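Local structure of penaeus monodon metallodensovirus major capsid protein (Penaeus monodon metallodensovirus, 6WH7) at residues I83-N95 with S232-D244. The protein forms the icosahedral shell of a shrimp densovirus, sixty copies assembling into a parvoviral capsid that presumably packages the viral genome. Sequence-based numbering, arbitrary orientation.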
loop_
_atom_site.group_PDB
_atom_site.type_symbol
_atom_site.label_atom_id
_atom_site.label_comp_id
_atom_site.label_asym_id
_atom_site.label_seq_id
_atom_site.Cartn_x
_atom_site.Cartn_y
_atom_site.Cartn_z
ATOM N N ILE A 83 71.128 -53.842 -43.639
ATOM C CA ILE A 83 69.823 -53.720 -44.274
ATOM C C ILE A 83 69.984 -52.746 -45.430
ATOM O O ILE A 83 70.161 -51.544 -45.197
ATOM C CB ILE A 83 68.753 -53.230 -43.289
ATOM C CG1 ILE A 83 68.807 -54.030 -41.991
ATOM C CG2 ILE A 83 67.384 -53.350 -43.900
ATOM C CD1 ILE A 83 68.668 -55.473 -42.176
ATOM N N PRO A 84 69.915 -53.190 -46.672
ATOM C CA PRO A 84 70.091 -52.283 -47.811
ATOM C C PRO A 84 68.842 -51.445 -48.043
ATOM O O PRO A 84 68.328 -51.359 -49.157
ATOM C CB PRO A 84 70.357 -53.244 -48.968
ATOM C CG PRO A 84 69.601 -54.438 -48.606
ATOM C CD PRO A 84 69.626 -54.559 -47.119
ATOM N N TRP A 85 68.353 -50.819 -46.986
ATOM C CA TRP A 85 67.071 -50.145 -47.032
ATOM C C TRP A 85 67.198 -48.755 -47.613
ATOM O O TRP A 85 66.194 -48.057 -47.740
ATOM C CB TRP A 85 66.485 -50.070 -45.627
ATOM C CG TRP A 85 67.047 -48.960 -44.817
ATOM C CD1 TRP A 85 68.318 -48.832 -44.369
ATOM C CD2 TRP A 85 66.316 -47.866 -44.266
ATOM N NE1 TRP A 85 68.449 -47.679 -43.639
ATOM C CE2 TRP A 85 67.222 -47.078 -43.551
ATOM C CE3 TRP A 85 64.981 -47.461 -44.332
ATOM C CZ2 TRP A 85 66.839 -45.916 -42.904
ATOM C CZ3 TRP A 85 64.605 -46.315 -43.691
ATOM C CH2 TRP A 85 65.529 -45.551 -42.986
ATOM N N ASN A 86 68.412 -48.327 -47.930
ATOM C CA ASN A 86 68.632 -47.073 -48.619
ATOM C C ASN A 86 68.760 -47.241 -50.120
ATOM O O ASN A 86 69.015 -46.262 -50.818
ATOM C CB ASN A 86 69.850 -46.344 -48.047
ATOM C CG ASN A 86 71.103 -47.161 -48.099
ATOM O OD1 ASN A 86 71.061 -48.377 -48.227
ATOM N ND2 ASN A 86 72.239 -46.492 -48.009
ATOM N N VAL A 87 68.566 -48.445 -50.631
ATOM C CA VAL A 87 68.677 -48.733 -52.050
ATOM C C VAL A 87 67.276 -48.768 -52.641
ATOM O O VAL A 87 66.373 -49.386 -52.069
ATOM C CB VAL A 87 69.409 -50.064 -52.277
ATOM C CG1 VAL A 87 69.555 -50.354 -53.745
ATOM C CG2 VAL A 87 70.743 -50.039 -51.589
ATOM N N MET A 88 67.087 -48.090 -53.774
ATOM C CA MET A 88 65.800 -48.137 -54.460
ATOM C C MET A 88 65.430 -49.561 -54.836
ATOM O O MET A 88 64.272 -49.964 -54.711
ATOM C CB MET A 88 65.834 -47.259 -55.708
ATOM C CG MET A 88 65.838 -45.778 -55.457
ATOM S SD MET A 88 64.308 -45.192 -54.739
ATOM C CE MET A 88 63.197 -45.461 -56.109
ATOM N N ARG A 89 66.407 -50.338 -55.290
ATOM C CA ARG A 89 66.165 -51.704 -55.730
ATOM C C ARG A 89 65.600 -52.577 -54.624
ATOM O O ARG A 89 64.983 -53.606 -54.907
ATOM C CB ARG A 89 67.472 -52.282 -56.244
ATOM C CG ARG A 89 67.360 -53.619 -56.869
ATOM C CD ARG A 89 68.713 -54.082 -57.271
ATOM N NE ARG A 89 69.296 -53.231 -58.298
ATOM C CZ ARG A 89 69.123 -53.426 -59.596
ATOM N NH1 ARG A 89 68.400 -54.452 -60.015
ATOM N NH2 ARG A 89 69.683 -52.612 -60.473
ATOM N N PHE A 90 65.786 -52.176 -53.373
ATOM C CA PHE A 90 65.317 -52.961 -52.242
ATOM C C PHE A 90 63.798 -52.975 -52.172
ATOM O O PHE A 90 63.193 -54.011 -51.888
ATOM C CB PHE A 90 65.938 -52.380 -50.974
ATOM C CG PHE A 90 65.535 -53.060 -49.705
ATOM C CD1 PHE A 90 66.066 -54.282 -49.362
ATOM C CD2 PHE A 90 64.696 -52.432 -48.812
ATOM C CE1 PHE A 90 65.720 -54.885 -48.186
ATOM C CE2 PHE A 90 64.355 -53.030 -47.638
ATOM C CZ PHE A 90 64.866 -54.257 -47.324
ATOM N N TYR A 91 63.169 -51.829 -52.399
ATOM C CA TYR A 91 61.733 -51.681 -52.225
ATOM C C TYR A 91 60.910 -52.084 -53.440
ATOM O O TYR A 91 59.888 -52.759 -53.305
ATOM C CB TYR A 91 61.436 -50.240 -51.856
ATOM C CG TYR A 91 62.076 -49.850 -50.571
ATOM C CD1 TYR A 91 61.429 -50.047 -49.373
ATOM C CD2 TYR A 91 63.345 -49.310 -50.550
ATOM C CE1 TYR A 91 62.012 -49.699 -48.198
ATOM C CE2 TYR A 91 63.933 -48.959 -49.380
ATOM C CZ TYR A 91 63.262 -49.153 -48.203
ATOM O OH TYR A 91 63.843 -48.804 -47.014
ATOM N N CYS A 92 61.310 -51.642 -54.622
ATOM C CA CYS A 92 60.499 -51.785 -55.820
ATOM C C CYS A 92 60.912 -52.954 -56.694
ATOM O O CYS A 92 60.360 -53.126 -57.780
ATOM C CB CYS A 92 60.508 -50.478 -56.614
ATOM S SG CYS A 92 62.099 -49.726 -56.786
ATOM N N GLU A 93 61.864 -53.756 -56.249
ATOM C CA GLU A 93 62.357 -54.882 -57.019
ATOM C C GLU A 93 62.540 -56.054 -56.077
ATOM O O GLU A 93 63.134 -55.901 -55.007
ATOM C CB GLU A 93 63.659 -54.500 -57.713
ATOM C CG GLU A 93 64.327 -55.575 -58.472
ATOM C CD GLU A 93 65.426 -55.024 -59.331
ATOM O OE1 GLU A 93 65.562 -53.787 -59.365
ATOM O OE2 GLU A 93 66.162 -55.812 -59.958
ATOM N N TYR A 94 62.024 -57.214 -56.455
ATOM C CA TYR A 94 61.885 -58.321 -55.518
ATOM C C TYR A 94 63.023 -59.290 -55.791
ATOM O O TYR A 94 62.933 -60.133 -56.681
ATOM C CB TYR A 94 60.521 -58.972 -55.707
ATOM C CG TYR A 94 60.132 -60.021 -54.700
ATOM C CD1 TYR A 94 59.721 -59.657 -53.432
ATOM C CD2 TYR A 94 60.116 -61.363 -55.031
ATOM C CE1 TYR A 94 59.343 -60.592 -52.515
ATOM C CE2 TYR A 94 59.736 -62.309 -54.114
ATOM C CZ TYR A 94 59.351 -61.915 -52.857
ATOM O OH TYR A 94 58.969 -62.845 -51.927
ATOM N N ASN A 95 64.056 -59.229 -54.967
ATOM C CA ASN A 95 65.238 -60.061 -55.139
ATOM C C ASN A 95 65.242 -61.043 -53.984
ATOM O O ASN A 95 65.665 -60.711 -52.876
ATOM C CB ASN A 95 66.501 -59.213 -55.152
ATOM C CG ASN A 95 66.587 -58.308 -56.353
ATOM O OD1 ASN A 95 66.751 -57.101 -56.221
ATOM N ND2 ASN A 95 66.522 -58.890 -57.536
ATOM N N SER A 232 63.591 -41.409 -65.490
ATOM C CA SER A 232 64.223 -42.645 -65.920
ATOM C C SER A 232 64.135 -43.671 -64.800
ATOM O O SER A 232 63.576 -43.412 -63.734
ATOM C CB SER A 232 65.678 -42.402 -66.328
ATOM O OG SER A 232 66.298 -43.610 -66.724
ATOM N N ASP A 233 64.695 -44.851 -65.048
ATOM C CA ASP A 233 64.691 -45.894 -64.039
ATOM C C ASP A 233 65.766 -45.635 -62.995
ATOM O O ASP A 233 66.776 -44.984 -63.264
ATOM C CB ASP A 233 64.885 -47.273 -64.667
ATOM C CG ASP A 233 66.193 -47.403 -65.405
ATOM O OD1 ASP A 233 66.893 -46.385 -65.589
ATOM O OD2 ASP A 233 66.531 -48.537 -65.800
ATOM N N TYR A 234 65.533 -46.145 -61.784
ATOM C CA TYR A 234 66.489 -45.916 -60.708
ATOM C C TYR A 234 67.814 -46.607 -60.994
ATOM O O TYR A 234 68.875 -45.998 -60.836
ATOM C CB TYR A 234 65.898 -46.344 -59.364
ATOM C CG TYR A 234 65.455 -47.776 -59.288
ATOM C CD1 TYR A 234 66.326 -48.774 -58.895
ATOM C CD2 TYR A 234 64.161 -48.127 -59.590
ATOM C CE1 TYR A 234 65.920 -50.075 -58.830
ATOM C CE2 TYR A 234 63.750 -49.423 -59.535
ATOM C CZ TYR A 234 64.626 -50.395 -59.146
ATOM O OH TYR A 234 64.206 -51.699 -59.081
ATOM N N GLY A 235 67.782 -47.857 -61.439
ATOM C CA GLY A 235 68.992 -48.475 -61.939
ATOM C C GLY A 235 70.092 -48.636 -60.914
ATOM O O GLY A 235 71.157 -48.036 -61.065
ATOM N N ASN A 236 69.822 -49.396 -59.856
ATOM C CA ASN A 236 70.721 -49.590 -58.708
ATOM C C ASN A 236 71.273 -48.261 -58.197
ATOM O O ASN A 236 72.467 -48.084 -57.969
ATOM C CB ASN A 236 71.826 -50.633 -58.986
ATOM C CG ASN A 236 72.820 -50.239 -60.066
ATOM O OD1 ASN A 236 73.246 -49.100 -60.176
ATOM N ND2 ASN A 236 73.214 -51.220 -60.859
ATOM N N ALA A 237 70.356 -47.338 -57.969
ATOM C CA ALA A 237 70.608 -46.096 -57.269
ATOM C C ALA A 237 70.120 -46.214 -55.836
ATOM O O ALA A 237 69.169 -46.940 -55.546
ATOM C CB ALA A 237 69.901 -44.931 -57.955
ATOM N N TYR A 238 70.794 -45.513 -54.934
ATOM C CA TYR A 238 70.235 -45.320 -53.610
ATOM C C TYR A 238 68.953 -44.514 -53.726
ATOM O O TYR A 238 68.701 -43.855 -54.735
ATOM C CB TYR A 238 71.208 -44.576 -52.702
ATOM C CG TYR A 238 72.489 -45.293 -52.395
ATOM C CD1 TYR A 238 72.557 -46.215 -51.369
ATOM C CD2 TYR A 238 73.643 -45.014 -53.096
ATOM C CE1 TYR A 238 73.724 -46.856 -51.072
ATOM C CE2 TYR A 238 74.814 -45.652 -52.801
ATOM C CZ TYR A 238 74.848 -46.574 -51.788
ATOM O OH TYR A 238 76.015 -47.222 -51.491
ATOM N N VAL A 239 68.123 -44.576 -52.692
ATOM C CA VAL A 239 66.935 -43.734 -52.724
ATOM C C VAL A 239 67.511 -42.329 -52.644
ATOM O O VAL A 239 68.586 -42.148 -52.056
ATOM C CB VAL A 239 65.954 -44.002 -51.572
ATOM C CG1 VAL A 239 65.885 -45.478 -51.203
ATOM C CG2 VAL A 239 66.178 -43.063 -50.428
ATOM N N PRO A 240 66.880 -41.326 -53.240
ATOM C CA PRO A 240 67.473 -39.987 -53.247
ATOM C C PRO A 240 67.802 -39.501 -51.843
ATOM O O PRO A 240 66.955 -39.495 -50.952
ATOM C CB PRO A 240 66.385 -39.143 -53.903
ATOM C CG PRO A 240 65.685 -40.099 -54.782
ATOM C CD PRO A 240 65.678 -41.400 -54.078
ATOM N N GLN A 241 69.053 -39.083 -51.654
ATOM C CA GLN A 241 69.549 -38.662 -50.354
ATOM C C GLN A 241 70.590 -37.582 -50.546
ATOM O O GLN A 241 71.391 -37.650 -51.474
ATOM C CB GLN A 241 70.190 -39.812 -49.582
ATOM C CG GLN A 241 69.260 -40.907 -49.188
ATOM C CD GLN A 241 69.990 -42.056 -48.581
ATOM O OE1 GLN A 241 71.185 -42.200 -48.753
ATOM N NE2 GLN A 241 69.271 -42.905 -47.896
ATOM N N ASN A 242 70.595 -36.612 -49.650
ATOM C CA ASN A 242 71.620 -35.580 -49.597
ATOM C C ASN A 242 72.497 -35.885 -48.393
ATOM O O ASN A 242 72.057 -35.736 -47.253
ATOM C CB ASN A 242 70.981 -34.201 -49.501
ATOM C CG ASN A 242 70.322 -33.778 -50.791
ATOM O OD1 ASN A 242 70.737 -34.175 -51.871
ATOM N ND2 ASN A 242 69.269 -32.992 -50.681
ATOM N N ASN A 243 73.732 -36.306 -48.642
ATOM C CA ASN A 243 74.574 -36.896 -47.614
ATOM C C ASN A 243 76.001 -36.412 -47.775
ATOM O O ASN A 243 76.335 -35.685 -48.709
ATOM C CB ASN A 243 74.590 -38.422 -47.703
ATOM C CG ASN A 243 73.282 -39.031 -47.373
ATOM O OD1 ASN A 243 72.462 -38.425 -46.704
ATOM N ND2 ASN A 243 73.072 -40.248 -47.824
ATOM N N ASP A 244 76.856 -36.863 -46.862
ATOM C CA ASP A 244 78.286 -36.847 -47.117
ATOM C C ASP A 244 78.659 -37.795 -48.243
ATOM O O ASP A 244 79.660 -37.579 -48.930
ATOM C CB ASP A 244 79.043 -37.241 -45.855
ATOM C CG ASP A 244 78.565 -38.560 -45.289
ATOM O OD1 ASP A 244 77.466 -39.004 -45.665
ATOM O OD2 ASP A 244 79.308 -39.187 -44.513
#
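The backbones of Val-87 and Tyr-238 pair in a single beta bridge, CA to CA 4.1 Å, a join that illustrates how a long loop of a parvoviral capsid protein can fold back into the interior and be tied to the jelly-roll beta-barrel. Residues 83-95 leave strand 79-83 through a type I turn, Pro-84 to Val-87, and enter the short helix 88-92; residues 232-244 belong to the loop between strands 229-230 and 257-262.

Backbone hydrogen bonds flank the bridge. Val-239 N donates to Asn-86 O at 2.7 Å, while Met-88 N reaches Ala-237 O at 3.0 Å.

Apolar contact is centred on Met-88. Its side chain kinks at both outer torsions (chi2 -67°, chi3 -68°) and crosses that of Val-239 at about a right angle, SD resting 3.8 Å from CB of the valine; strands 118-135 and 287-302 supply Pro-121 and Ile-297 as further neighbours of the methionine. Asn-86 and Tyr-238 instead run side by side, amide and ring planes 55° apart; Asn-86 ND2 comes to the ring obliquely, 3.4 Å from Tyr-238 CD1, and the phenol OH of Tyr-238 is hydrogen-bonded to Gln-345 N.

The ring of Tyr-234 lies against the helix, the backbone carbon of Met-88 over one face. Cys-92 SG makes an oblique sulfur-aromatic contact, 3.9 Å from the ring centroid.

Polar groups meet around Glu-93, whose two carboxylate oxygens have separate partners. OE2 forms a salt bridge with Arg-89 NH1, which would probably favour the ionised acid. OE1 accepts a hydrogen bond from Tyr-234 OH on its anti side, 2.5 Å away.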